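Local coordinates for sortase family protein (Clostridium perfringens, PDB 4D70), which probably cleaves a sorting signal and transfers the cut protein to an amine acceptor, as a class D sortase transpeptidase, at residues 139-144 with 181-186; 100-105 with 162-167; 64-69 with 127-132; 92-97 with 156-161. All coordinates share one frame; numbering follows the deposited sequence.

Contact 1 of 4, residues 139-144 with 181-186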
loop_
_atom_site.group_PDB
_atom_site.type_symbol
_atom_site.label_atom_id
_atom_site.label_comp_id
_atom_site.label_asym_id
_atom_site.label_seq_id
_atom_site.Cartn_x
_atom_site.Cartn_y
_atom_site.Cartn_z
ATOM N N GLN A 139 11.463 -4.370 3.338
ATOM C CA GLN A 139 10.786 -5.514 3.897
ATOM C C GLN A 139 10.110 -5.120 5.183
ATOM O O GLN A 139 10.771 -4.674 6.091
ATOM C CB GLN A 139 11.792 -6.600 4.231
ATOM C CG GLN A 139 12.502 -7.118 2.999
ATOM C CD GLN A 139 11.571 -7.943 2.157
ATOM O OE1 GLN A 139 10.434 -8.199 2.537
ATOM N NE2 GLN A 139 12.052 -8.387 1.018
ATOM N N TYR A 140 8.798 -5.247 5.236
ATOM C CA TYR A 140 8.040 -4.974 6.473
ATOM C C TYR A 140 7.488 -6.267 7.058
ATOM O O TYR A 140 7.123 -7.239 6.325
ATOM C CB TYR A 140 6.880 -4.005 6.191
ATOM C CG TYR A 140 7.230 -2.602 5.832
ATOM C CD1 TYR A 140 7.423 -2.245 4.530
ATOM C CD2 TYR A 140 7.217 -1.590 6.779
ATOM C CE1 TYR A 140 7.657 -0.926 4.168
ATOM C CE2 TYR A 140 7.452 -0.279 6.445
ATOM C CZ TYR A 140 7.657 0.056 5.127
ATOM O OH TYR A 140 7.934 1.334 4.774
ATOM N N GLU A 141 7.480 -6.323 8.369
ATOM C CA GLU A 141 6.998 -7.469 9.090
ATOM C C GLU A 141 5.752 -7.087 9.915
ATOM O O GLU A 141 5.817 -6.233 10.779
ATOM C CB GLU A 141 8.044 -7.994 10.075
ATOM C CG GLU A 141 7.601 -9.300 10.707
ATOM C CD GLU A 141 8.661 -9.845 11.741
ATOM O OE1 GLU A 141 9.635 -9.146 11.976
ATOM O OE2 GLU A 141 8.539 -10.954 12.316
ATOM N N ILE A 142 4.668 -7.812 9.691
ATOM C CA ILE A 142 3.420 -7.589 10.384
ATOM C C ILE A 142 3.527 -7.802 11.845
ATOM O O ILE A 142 4.073 -8.854 12.362
ATOM C CB ILE A 142 2.292 -8.504 9.799
ATOM C CG1 ILE A 142 2.103 -8.222 8.312
ATOM C CG2 ILE A 142 0.984 -8.376 10.578
ATOM C CD1 ILE A 142 1.043 -9.179 7.700
ATOM N N ASN A 143 3.128 -6.762 12.577
ATOM C CA ASN A 143 3.205 -6.886 14.025
ATOM C C ASN A 143 1.909 -6.527 14.754
ATOM O O ASN A 143 1.857 -6.664 15.949
ATOM C CB ASN A 143 4.316 -6.060 14.631
ATOM C CG ASN A 143 4.137 -4.575 14.356
ATOM O OD1 ASN A 143 3.383 -4.142 13.483
ATOM N ND2 ASN A 143 4.935 -3.797 15.050
ATOM N N GLU A 144 0.878 -6.183 14.028
ATOM C CA GLU A 144 -0.411 -5.841 14.606
ATOM C C GLU A 144 -1.511 -6.049 13.580
ATOM O O GLU A 144 -1.370 -5.668 12.405
ATOM C CB GLU A 144 -0.326 -4.341 15.102
ATOM C CG GLU A 144 -1.660 -3.758 15.510
ATOM C CD GLU A 144 -1.506 -2.443 16.283
ATOM O OE1 GLU A 144 -0.537 -1.758 15.998
ATOM O OE2 GLU A 144 -2.289 -2.208 17.253
ATOM N N LYS A 181 -0.859 -3.764 10.338
ATOM C CA LYS A 181 0.310 -2.921 10.521
ATOM C C LYS A 181 1.564 -3.761 10.549
ATOM O O LYS A 181 1.550 -4.934 11.016
ATOM C CB LYS A 181 0.191 -2.100 11.817
ATOM C CG LYS A 181 -0.937 -1.004 11.667
ATOM C CD LYS A 181 -0.942 -0.034 12.852
ATOM C CE LYS A 181 -1.838 1.197 12.637
ATOM N NZ LYS A 181 -1.166 2.238 11.801
ATOM N N ALA A 182 2.654 -3.161 10.099
ATOM C CA ALA A 182 3.890 -3.880 9.916
ATOM C C ALA A 182 5.026 -2.857 10.131
ATOM O O ALA A 182 4.874 -1.657 9.854
ATOM C CB ALA A 182 3.932 -4.475 8.525
ATOM N N LYS A 183 6.139 -3.353 10.652
ATOM C CA LYS A 183 7.305 -2.547 10.921
ATOM C C LYS A 183 8.431 -2.896 9.944
ATOM O O LYS A 183 8.593 -4.053 9.562
ATOM C CB LYS A 183 7.805 -2.797 12.349
ATOM C CG LYS A 183 8.186 -4.272 12.577
ATOM C CD LYS A 183 8.803 -4.631 13.953
ATOM C CE LYS A 183 9.331 -6.090 13.922
ATOM N NZ LYS A 183 9.845 -6.530 15.249
ATOM N N LEU A 184 9.201 -1.906 9.568
ATOM C CA LEU A 184 10.294 -2.126 8.627
ATOM C C LEU A 184 11.364 -2.995 9.264
ATOM O O LEU A 184 11.770 -2.759 10.398
ATOM C CB LEU A 184 10.911 -0.804 8.203
ATOM C CG LEU A 184 11.954 -0.862 7.067
ATOM C CD1 LEU A 184 11.318 -1.188 5.728
ATOM C CD2 LEU A 184 12.705 0.455 6.926
ATOM N N ILE A 185 11.782 -4.051 8.600
ATOM C CA ILE A 185 12.863 -4.902 9.175
ATOM C C ILE A 185 14.122 -4.931 8.315
ATOM O O ILE A 185 15.128 -5.551 8.710
ATOM C CB ILE A 185 12.474 -6.393 9.404
ATOM C CG1 ILE A 185 12.005 -7.027 8.117
ATOM C CG2 ILE A 185 11.416 -6.537 10.457
ATOM C CD1 ILE A 185 11.668 -8.529 8.229
ATOM N N GLY A 186 14.094 -4.339 7.134
ATOM C CA GLY A 186 15.244 -4.518 6.183
ATOM C C GLY A 186 14.979 -3.928 4.798
ATOM O O GLY A 186 13.821 -3.560 4.526
#

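Contact 2 of 4, residues 100-105 with 162-167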
loop_
_atom_site.group_PDB
_atom_site.type_symbol
_atom_site.label_atom_id
_atom_site.label_comp_id
_atom_site.label_asym_id
_atom_site.label_seq_id
_atom_site.Cartn_x
_atom_site.Cartn_y
_atom_site.Cartn_z
ATOM N N ASN A 100 10.485 7.316 7.655
ATOM C CA ASN A 100 9.942 7.538 8.978
ATOM C C ASN A 100 8.447 7.801 8.851
ATOM O O ASN A 100 7.999 8.460 7.921
ATOM C CB ASN A 100 10.580 8.753 9.613
ATOM C CG ASN A 100 12.060 8.602 9.808
ATOM O OD1 ASN A 100 12.559 7.558 10.143
ATOM N ND2 ASN A 100 12.749 9.685 9.668
ATOM N N GLY A 101 7.662 7.299 9.794
ATOM C CA GLY A 101 6.217 7.437 9.708
ATOM C C GLY A 101 5.589 6.145 9.246
ATOM O O GLY A 101 6.176 5.072 9.397
ATOM N N ASN A 102 4.398 6.266 8.678
ATOM C CA ASN A 102 3.527 5.105 8.516
ATOM C C ASN A 102 2.971 5.155 7.114
ATOM O O ASN A 102 2.012 5.826 6.848
ATOM C CB ASN A 102 2.482 5.161 9.623
ATOM C CG ASN A 102 1.242 4.326 9.349
ATOM O OD1 ASN A 102 1.312 3.322 8.673
ATOM N ND2 ASN A 102 0.117 4.720 9.916
ATOM N N PHE A 103 3.593 4.384 6.226
ATOM C CA PHE A 103 3.206 4.261 4.824
ATOM C C PHE A 103 1.869 3.501 4.797
ATOM O O PHE A 103 1.842 2.306 5.102
ATOM C CB PHE A 103 4.311 3.442 4.090
ATOM C CG PHE A 103 3.933 2.983 2.713
ATOM C CD1 PHE A 103 3.542 3.907 1.736
ATOM C CD2 PHE A 103 4.000 1.647 2.361
ATOM C CE1 PHE A 103 3.184 3.479 0.473
ATOM C CE2 PHE A 103 3.621 1.217 1.099
ATOM C CZ PHE A 103 3.226 2.135 0.147
ATOM N N SER A 104 0.807 4.209 4.419
ATOM C CA SER A 104 -0.534 3.698 4.492
ATOM C C SER A 104 -1.207 3.481 3.156
ATOM O O SER A 104 -1.127 4.302 2.243
ATOM C CB SER A 104 -1.408 4.633 5.291
ATOM O OG SER A 104 -0.925 4.745 6.603
ATOM N N ILE A 105 -1.818 2.315 3.019
ATOM C CA ILE A 105 -2.434 1.914 1.766
ATOM C C ILE A 105 -3.851 1.476 1.974
ATOM O O ILE A 105 -4.216 0.927 3.041
ATOM C CB ILE A 105 -1.574 0.954 0.955
ATOM C CG1 ILE A 105 -1.276 -0.354 1.634
ATOM C CG2 ILE A 105 -0.247 1.663 0.698
ATOM C CD1 ILE A 105 -0.638 -1.396 0.720
ATOM N N GLU A 162 9.253 5.838 14.247
ATOM C CA GLU A 162 9.346 4.487 13.692
ATOM C C GLU A 162 9.150 4.474 12.186
ATOM O O GLU A 162 8.917 5.501 11.598
ATOM C CB GLU A 162 8.322 3.599 14.366
ATOM C CG GLU A 162 8.610 3.434 15.839
ATOM C CD GLU A 162 7.553 2.637 16.573
ATOM O OE1 GLU A 162 6.464 2.413 15.992
ATOM O OE2 GLU A 162 7.843 2.266 17.731
ATOM N N LYS A 163 9.359 3.302 11.547
ATOM C CA LYS A 163 9.154 3.155 10.125
ATOM C C LYS A 163 8.204 2.002 9.988
ATOM O O LYS A 163 8.606 0.857 10.210
ATOM C CB LYS A 163 10.498 2.868 9.376
ATOM C CG LYS A 163 11.497 4.050 9.398
ATOM C CD LYS A 163 12.825 3.683 8.756
ATOM C CE LYS A 163 13.910 4.782 8.712
ATOM N NZ LYS A 163 13.411 5.764 7.734
ATOM N N THR A 164 6.939 2.293 9.672
ATOM C CA THR A 164 5.875 1.316 9.678
ATOM C C THR A 164 5.017 1.487 8.489
ATOM O O THR A 164 5.228 2.376 7.669
ATOM C CB THR A 164 4.951 1.450 10.932
ATOM O OG1 THR A 164 4.265 2.727 10.914
ATOM C CG2 THR A 164 5.711 1.327 12.193
ATOM N N MET A 165 4.117 0.526 8.308
ATOM C CA MET A 165 3.167 0.600 7.238
ATOM C C MET A 165 1.855 0.043 7.696
ATOM O O MET A 165 1.774 -0.620 8.722
ATOM C CB MET A 165 3.586 -0.098 5.924
ATOM C CG MET A 165 3.660 -1.604 5.962
ATOM S SD MET A 165 3.847 -2.320 4.325
ATOM C CE MET A 165 2.225 -2.055 3.631
ATOM N N THR A 166 0.808 0.374 6.919
ATOM C CA THR A 166 -0.579 0.058 7.302
ATOM C C THR A 166 -1.351 -0.290 6.061
ATOM O O THR A 166 -1.197 0.353 5.048
ATOM C CB THR A 166 -1.287 1.287 7.961
ATOM O OG1 THR A 166 -0.581 1.672 9.163
ATOM C CG2 THR A 166 -2.761 0.960 8.397
ATOM N N ILE A 167 -2.142 -1.358 6.144
ATOM C CA ILE A 167 -3.097 -1.727 5.082
ATOM C C ILE A 167 -4.490 -1.654 5.653
ATOM O O ILE A 167 -4.748 -2.202 6.695
ATOM C CB ILE A 167 -2.854 -3.158 4.567
ATOM C CG1 ILE A 167 -1.399 -3.313 4.109
ATOM C CG2 ILE A 167 -3.850 -3.468 3.444
ATOM C CD1 ILE A 167 -1.076 -4.587 3.373
HETATM O O HOH W 1 1.893 1.147 11.126
#

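Contact 3 of 4, residues 64-69 with 127-132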
loop_
_atom_site.group_PDB
_atom_site.type_symbol
_atom_site.label_atom_id
_atom_site.label_comp_id
_atom_site.label_asym_id
_atom_site.label_seq_id
_atom_site.Cartn_x
_atom_site.Cartn_y
_atom_site.Cartn_z
ATOM N N ILE A 64 4.090 -4.082 -4.613
ATOM C CA ILE A 64 3.820 -4.821 -3.394
ATOM C C ILE A 64 3.787 -6.308 -3.694
ATOM O O ILE A 64 3.092 -6.783 -4.604
ATOM C CB ILE A 64 2.509 -4.345 -2.732
ATOM C CG1 ILE A 64 2.241 -5.123 -1.420
ATOM C CG2 ILE A 64 1.293 -4.499 -3.677
ATOM C CD1 ILE A 64 1.251 -4.423 -0.493
ATOM N N ASP A 65 4.528 -7.069 -2.903
ATOM C CA ASP A 65 4.501 -8.530 -2.940
ATOM C C ASP A 65 4.276 -9.079 -1.556
ATOM O O ASP A 65 4.977 -8.714 -0.622
ATOM C CB ASP A 65 5.851 -9.044 -3.459
ATOM C CG ASP A 65 6.098 -8.632 -4.885
ATOM O OD1 ASP A 65 5.529 -9.314 -5.767
ATOM O OD2 ASP A 65 6.745 -7.584 -5.113
ATOM N N ILE A 66 3.239 -9.893 -1.415
ATOM C CA ILE A 66 2.955 -10.631 -0.199
ATOM C C ILE A 66 2.837 -12.121 -0.506
ATOM O O ILE A 66 1.789 -12.619 -0.941
ATOM C CB ILE A 66 1.654 -10.173 0.451
ATOM C CG1 ILE A 66 1.626 -8.617 0.510
ATOM C CG2 ILE A 66 1.552 -10.780 1.784
ATOM C CD1 ILE A 66 0.344 -8.085 1.067
ATOM N N GLU A 67 3.931 -12.818 -0.278
ATOM C CA GLU A 67 4.064 -14.207 -0.703
ATOM C C GLU A 67 2.965 -15.051 -0.090
ATOM O O GLU A 67 2.415 -15.892 -0.765
ATOM C CB GLU A 67 5.450 -14.778 -0.336
ATOM C CG GLU A 67 6.638 -14.058 -0.988
ATOM C CD GLU A 67 6.525 -13.936 -2.505
ATOM O OE1 GLU A 67 6.083 -14.956 -3.120
ATOM O OE2 GLU A 67 6.867 -12.830 -3.061
ATOM N N LYS A 68 2.617 -14.807 1.167
ATOM C CA LYS A 68 1.696 -15.698 1.896
ATOM C C LYS A 68 0.325 -15.787 1.265
ATOM O O LYS A 68 -0.322 -16.837 1.348
ATOM C CB LYS A 68 1.601 -15.252 3.317
ATOM C CG LYS A 68 0.692 -16.045 4.225
ATOM C CD LYS A 68 1.490 -17.011 5.038
ATOM C CE LYS A 68 0.655 -17.619 6.157
ATOM N NZ LYS A 68 0.258 -16.738 7.267
ATOM N N ILE A 69 -0.083 -14.732 0.568
ATOM C CA ILE A 69 -1.390 -14.693 -0.088
ATOM C C ILE A 69 -1.364 -14.422 -1.603
ATOM O O ILE A 69 -2.388 -14.100 -2.184
ATOM C CB ILE A 69 -2.337 -13.705 0.614
ATOM C CG1 ILE A 69 -1.741 -12.298 0.657
ATOM C CG2 ILE A 69 -2.614 -14.238 2.021
ATOM C CD1 ILE A 69 -2.729 -11.247 1.144
ATOM N N ASP A 127 4.360 -12.371 9.228
ATOM C CA ASP A 127 4.413 -12.480 7.778
ATOM C C ASP A 127 5.010 -11.236 7.212
ATOM O O ASP A 127 4.947 -10.111 7.814
ATOM C CB ASP A 127 3.038 -12.678 7.176
ATOM C CG ASP A 127 2.476 -14.072 7.459
ATOM O OD1 ASP A 127 3.295 -14.945 7.769
ATOM O OD2 ASP A 127 1.232 -14.241 7.454
ATOM N N GLU A 128 5.626 -11.403 6.080
ATOM C CA GLU A 128 6.346 -10.312 5.433
ATOM C C GLU A 128 5.560 -9.656 4.278
ATOM O O GLU A 128 4.851 -10.343 3.530
ATOM C CB GLU A 128 7.667 -10.857 4.855
ATOM C CG GLU A 128 8.850 -9.922 4.943
ATOM C CD GLU A 128 10.188 -10.653 4.698
ATOM O OE1 GLU A 128 10.683 -11.387 5.567
ATOM O OE2 GLU A 128 10.725 -10.541 3.608
ATOM N N ILE A 129 5.755 -8.333 4.141
ATOM C CA ILE A 129 5.240 -7.533 3.070
ATOM C C ILE A 129 6.436 -6.818 2.444
ATOM O O ILE A 129 7.117 -6.016 3.085
ATOM C CB ILE A 129 4.210 -6.466 3.522
ATOM C CG1 ILE A 129 2.947 -7.136 4.169
ATOM C CG2 ILE A 129 3.762 -5.598 2.373
ATOM C CD1 ILE A 129 2.199 -6.151 5.041
ATOM N N LYS A 130 6.653 -7.089 1.187
ATOM C CA LYS A 130 7.755 -6.487 0.438
ATOM C C LYS A 130 7.277 -5.337 -0.449
ATOM O O LYS A 130 6.380 -5.486 -1.239
ATOM C CB LYS A 130 8.456 -7.566 -0.406
ATOM C CG LYS A 130 9.650 -7.056 -1.241
ATOM C CD LYS A 130 10.013 -8.043 -2.348
ATOM C CE LYS A 130 10.636 -9.307 -1.833
ATOM N NZ LYS A 130 10.728 -10.242 -2.990
ATOM N N ILE A 131 7.914 -4.192 -0.301
ATOM C CA ILE A 131 7.549 -2.975 -0.995
ATOM C C ILE A 131 8.780 -2.508 -1.758
ATOM O O ILE A 131 9.830 -2.251 -1.169
ATOM C CB ILE A 131 7.087 -1.860 -0.078
ATOM C CG1 ILE A 131 5.930 -2.349 0.813
ATOM C CG2 ILE A 131 6.657 -0.636 -0.908
ATOM C CD1 ILE A 131 4.609 -2.640 0.104
ATOM N N THR A 132 8.628 -2.435 -3.084
ATOM C CA THR A 132 9.756 -2.079 -3.998
ATOM C C THR A 132 9.483 -0.783 -4.667
ATOM O O THR A 132 8.480 -0.642 -5.403
ATOM C CB THR A 132 9.887 -3.175 -5.055
ATOM O OG1 THR A 132 10.040 -4.406 -4.366
ATOM C CG2 THR A 132 11.079 -2.945 -5.928
HETATM O O HOH W 2 7.703 -5.519 -3.933
HETATM O O HOH W 3 6.142 -11.382 0.992
HETATM O O HOH W 4 3.993 -13.053 3.193
#

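Contact 4 of 4, residues 92-97 with 156-161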
loop_
_atom_site.group_PDB
_atom_site.type_symbol
_atom_site.label_atom_id
_atom_site.label_comp_id
_atom_site.label_asym_id
_atom_site.label_seq_id
_atom_site.Cartn_x
_atom_site.Cartn_y
_atom_site.Cartn_z
ATOM N N GLU A 92 -2.720 9.877 0.803
ATOM C CA GLU A 92 -1.986 11.080 0.379
ATOM C C GLU A 92 -0.995 11.655 1.388
ATOM O O GLU A 92 0.142 11.981 1.064
ATOM C CB GLU A 92 -3.024 12.172 -0.058
ATOM C CG GLU A 92 -3.802 11.772 -1.348
ATOM C CD GLU A 92 -5.139 10.952 -1.171
ATOM O OE1 GLU A 92 -5.368 10.308 -0.096
ATOM O OE2 GLU A 92 -5.977 10.906 -2.169
ATOM N N ASN A 93 -1.418 11.846 2.588
ATOM C CA ASN A 93 -0.519 12.541 3.524
ATOM C C ASN A 93 0.269 11.573 4.418
ATOM O O ASN A 93 0.688 11.910 5.506
ATOM C CB ASN A 93 -1.336 13.519 4.350
ATOM C CG ASN A 93 -2.008 14.574 3.482
ATOM O OD1 ASN A 93 -1.365 15.252 2.697
ATOM N ND2 ASN A 93 -3.308 14.670 3.590
ATOM N N THR A 94 0.469 10.351 3.952
ATOM C CA THR A 94 1.251 9.403 4.719
ATOM C C THR A 94 2.627 9.181 4.118
ATOM O O THR A 94 2.872 9.438 2.941
ATOM C CB THR A 94 0.485 8.075 4.897
ATOM O OG1 THR A 94 0.351 7.374 3.666
ATOM C CG2 THR A 94 -0.883 8.386 5.486
ATOM N N ALA A 95 3.531 8.691 4.953
ATOM C CA ALA A 95 4.882 8.402 4.535
ATOM C C ALA A 95 4.933 7.592 3.267
ATOM O O ALA A 95 4.039 6.779 2.954
ATOM C CB ALA A 95 5.613 7.637 5.635
ATOM N N MET A 96 6.037 7.764 2.566
ATOM C CA MET A 96 6.367 6.918 1.423
ATOM C C MET A 96 7.137 5.705 1.907
ATOM O O MET A 96 7.596 5.622 3.073
ATOM C CB MET A 96 7.241 7.704 0.428
ATOM C CG MET A 96 6.451 8.738 -0.349
ATOM S SD MET A 96 5.245 7.934 -1.454
ATOM C CE MET A 96 4.416 9.269 -2.285
ATOM N N PRO A 97 7.240 4.684 1.058
ATOM C CA PRO A 97 7.821 3.469 1.521
ATOM C C PRO A 97 9.203 3.681 2.090
ATOM O O PRO A 97 9.973 4.447 1.561
ATOM C CB PRO A 97 7.867 2.599 0.261
ATOM C CG PRO A 97 6.742 3.104 -0.555
ATOM C CD PRO A 97 6.687 4.563 -0.301
ATOM N N LEU A 156 -4.088 6.043 10.463
ATOM C CA LEU A 156 -3.229 6.760 9.541
ATOM C C LEU A 156 -2.213 7.685 10.214
ATOM O O LEU A 156 -1.406 8.332 9.505
ATOM C CB LEU A 156 -4.055 7.582 8.554
ATOM C CG LEU A 156 -5.128 6.810 7.830
ATOM C CD1 LEU A 156 -5.852 7.724 6.867
ATOM C CD2 LEU A 156 -4.484 5.654 7.079
ATOM N N ASN A 157 -2.167 7.693 11.530
ATOM C CA ASN A 157 -1.215 8.577 12.208
ATOM C C ASN A 157 0.237 8.294 11.808
ATOM O O ASN A 157 0.606 7.142 11.514
ATOM C CB ASN A 157 -1.380 8.445 13.710
ATOM C CG ASN A 157 -2.611 9.174 14.227
ATOM O OD1 ASN A 157 -3.337 9.818 13.482
ATOM N ND2 ASN A 157 -2.869 9.029 15.496
ATOM N N GLN A 158 1.052 9.341 11.810
ATOM C CA GLN A 158 2.444 9.325 11.438
ATOM C C GLN A 158 3.342 9.523 12.654
ATOM O O GLN A 158 3.524 10.640 13.119
ATOM C CB GLN A 158 2.730 10.446 10.428
ATOM C CG GLN A 158 1.880 10.331 9.159
ATOM C CD GLN A 158 2.135 8.998 8.422
ATOM O OE1 GLN A 158 3.216 8.800 7.904
ATOM N NE2 GLN A 158 1.102 8.154 8.302
ATOM N N ASN A 159 3.882 8.440 13.166
ATOM C CA ASN A 159 4.895 8.447 14.209
ATOM C C ASN A 159 6.259 8.371 13.558
ATOM O O ASN A 159 6.702 7.290 13.089
ATOM C CB ASN A 159 4.702 7.247 15.189
ATOM C CG ASN A 159 5.793 7.171 16.273
ATOM O OD1 ASN A 159 6.727 8.002 16.346
ATOM N ND2 ASN A 159 5.696 6.143 17.107
ATOM N N LEU A 160 6.946 9.523 13.522
ATOM C CA LEU A 160 8.235 9.620 12.881
ATOM C C LEU A 160 9.377 8.984 13.661
ATOM O O LEU A 160 10.456 8.926 13.138
ATOM C CB LEU A 160 8.539 11.078 12.526
ATOM C CG LEU A 160 7.492 11.748 11.621
ATOM C CD1 LEU A 160 7.901 13.221 11.387
ATOM C CD2 LEU A 160 7.238 11.074 10.296
ATOM N N ASP A 161 9.127 8.515 14.873
ATOM C CA ASP A 161 10.108 7.718 15.631
ATOM C C ASP A 161 10.206 6.286 15.080
ATOM O O ASP A 161 11.174 5.603 15.401
ATOM C CB ASP A 161 9.687 7.709 17.133
ATOM C CG ASP A 161 10.711 7.035 18.065
ATOM O OD1 ASP A 161 11.888 7.331 17.888
ATOM O OD2 ASP A 161 10.353 6.207 18.968
#

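Contact 1 of 4, residues 139-144 with 181-186
L184 lays its CD1 methyl over the centre of one face of the Y140 ring, 3.9 Å from the ring centroid and 9° off the normal, a CH-pi contact. With CG opposite the backbone N (chi1 -172°) and the chi2 turn that follows, CD1 comes over the ring. On the same face of the sheet A182 CB packs 3.8 Å from Y140 CB and also reaches I142 CG1. The other face is polar. E141 and K183 run extended alongside each other, but E141 OE1 stays 4.2 Å from K183 NZ, beyond a salt bridge, and instead touches K183 CE. I185 crosses the E141 chain at about a right angle and sets CG2 3.5 Å from E141 OE1. Further along, E144 OE1 lies against K181 CD, while the K181 chain bends at its end and hands NZ to T166 OG1 and V155 O. Backbone bonds set the register. E141 N to K183 O spans 2.8 Å, and K183 N returns to E141 O. K181 O takes N143 N at 2.9 Å and E144 N weakly, one classic bulge; Q139 O takes I185 N at 2.8 Å and G186 N weakly, a second. Y140 OH hydrogen-bonds with G98 N, and Y140 and A182 both rest on M165. A bulged antiparallel ladder of this kind, joining strands 137-148 and 176-184, belongs to the sortase beta-barrel.

Contact 2 of 4, residues 100-105 with 162-167
N102 turns its amide toward T166: OD1 accepts from T166 OG1 at 2.6 Å, the hydroxyl tilted 22° from the carbonyl plane, while ND2 donates to the carbonyls of V155 and N157. The N100 amide is met differently, K163 NZ standing 67° above its carbonyl plane at 3.1 Å from OD1; G98 O is a second acceptor for this lysine. The F103 ring is approached obliquely by M165 CB, 4.0 Å from CD2, and meets the H90 ring with planes at about 30°. A water close to the N102 amide joins T164 OG1 (2.9 Å) to M165 O, with only a weak bond to N102 OD1. S104 OG bonds back to N102 O. The backbones form a parallel ladder: T164 N bonds to G101 O, F103 N to T164 O, T166 N to F103 O at 2.8 Å and I105 N to T166 O. I105 and I167 lie side by side, their CG1 atoms 3.9 Å apart, and I105 CD1 reaches M165 CE. Strand 163-171 lies between 101-109, parallel to it, and 176-184, antiparallel. The side bearing F103, M165 and I167 packs on I129 and I131 of strand 128-132 and on I75 of strand 71-77; the side bearing S104 is covered by F91 and L156 from loops.

Contact 3 of 4, residues 64-69 with 127-132
K68 reaches D127 through a chain that leaves with CG opposite the backbone N (chi1 180°) and then folds at chi2 (99°) and again at its end. NZ thereby arrives 2.7 Å from D127 OD2 on the syn side of the carboxylate, 19° out of its plane, and the two side chains cross at about a right angle. Both ends of this salt bridge have further partners: NZ also donates to Q124 OE1 and K122 O, and OD2 also accepts from Q124 N. With CG1 of I64 opposite the backbone N, CG1 and CD1 run along the neighbouring strand, I64 CG1 3.8 Å from I131 CD1 and I64 CD1 4.0 Å from I129 CG2. I66 CG1 touches that same I129 methyl, completing a row of branched side chains in which I129 rests on M165 and I167 and I131 on M165, while I64 and I66 meet strand 71-77. On the other face, D65 and K130 form the hydrogen-bonded pair: D65 N to K130 O and K130 N to D65 O, each 3.0 Å. D65 OD1 is bonded to H72 ND1, and a water sits on OD2. Past I66 the segments diverge and water replaces direct backbone bonding. One water accepts from E67 N and donates to E128 O at 3.0 Å; another accepts from K68 N and donates to the same carbonyl at 2.9 Å. The chemistry is graded: aliphatic packing and two direct backbone bonds join the strands here, two waters bridge the 3-10 turn to E128 O, and the K68-D127 ion pair, its charges probably mutually stabilised, ties the far end to the loop before strand 128-132.

Contact 4 of 4, residues 92-97 with 156-161
T94 and A95, in the loop leading from strand 88-90 to strand 101-109, meet Q158 in the long connection that precedes strand 163-171, the beta6/beta7 loop in sortase nomenclature. The Q158 amide does the joining: its oxygen bonds across to the other loop, while its nitrogen is held on its own side. OE1 accepts from A95 N at 3.0 Å; the N-H points well at the oxygen (157°) but comes from above the carbonyl plane, 53° out of it. A95 CB also lies against OE1, at 3.5 Å. NE2 donates to L156 O in its own loop at 2.8 Å, with the acceptor almost exactly in the amide plane, and N102 O takes it as well. These bonds fix the rotation of the amide, which a bend in the chain at chi2 (-60°) has turned toward the first loop. T94 crosses it at about a right angle, CB and CG2 each 3.5 Å from NE2. In the sortase fold this connection usually helps to wall the substrate groove; here Q158 ties its later half to the neighbouring loop beside the start of strand 101-109. T94 OG1 faces other partners, F91 O and the backbone N of S104, and the carbonyl of A95 takes H90 NE2. Farther along the same loop N159 closes an Asx turn, its OD1 accepting from D161 N at 2.9 Å.

In the fold
Contacts 1, 2 and 3 are ladders of one curled mixed sheet, while contact 4 joins two loops at the surface, beside the sheet. Contact 2 is the most buried and the only parallel pairing; contacts 1 and 3 are antiparallel and partly buried, with charged outer faces. Contacts 1 and 2 share the border between strands 163-171 and 176-184, where A182 O meets M165 N, and contacts 1 and 3 share that between 128-132 and 137-148, where I129 N meets Y140 O. M165 and I129 bring contacts 2 and 3 together across the interior. Contact 4 has no ladder and relies on one side-chain amide; its centre lies 5 Å from that of contact 2.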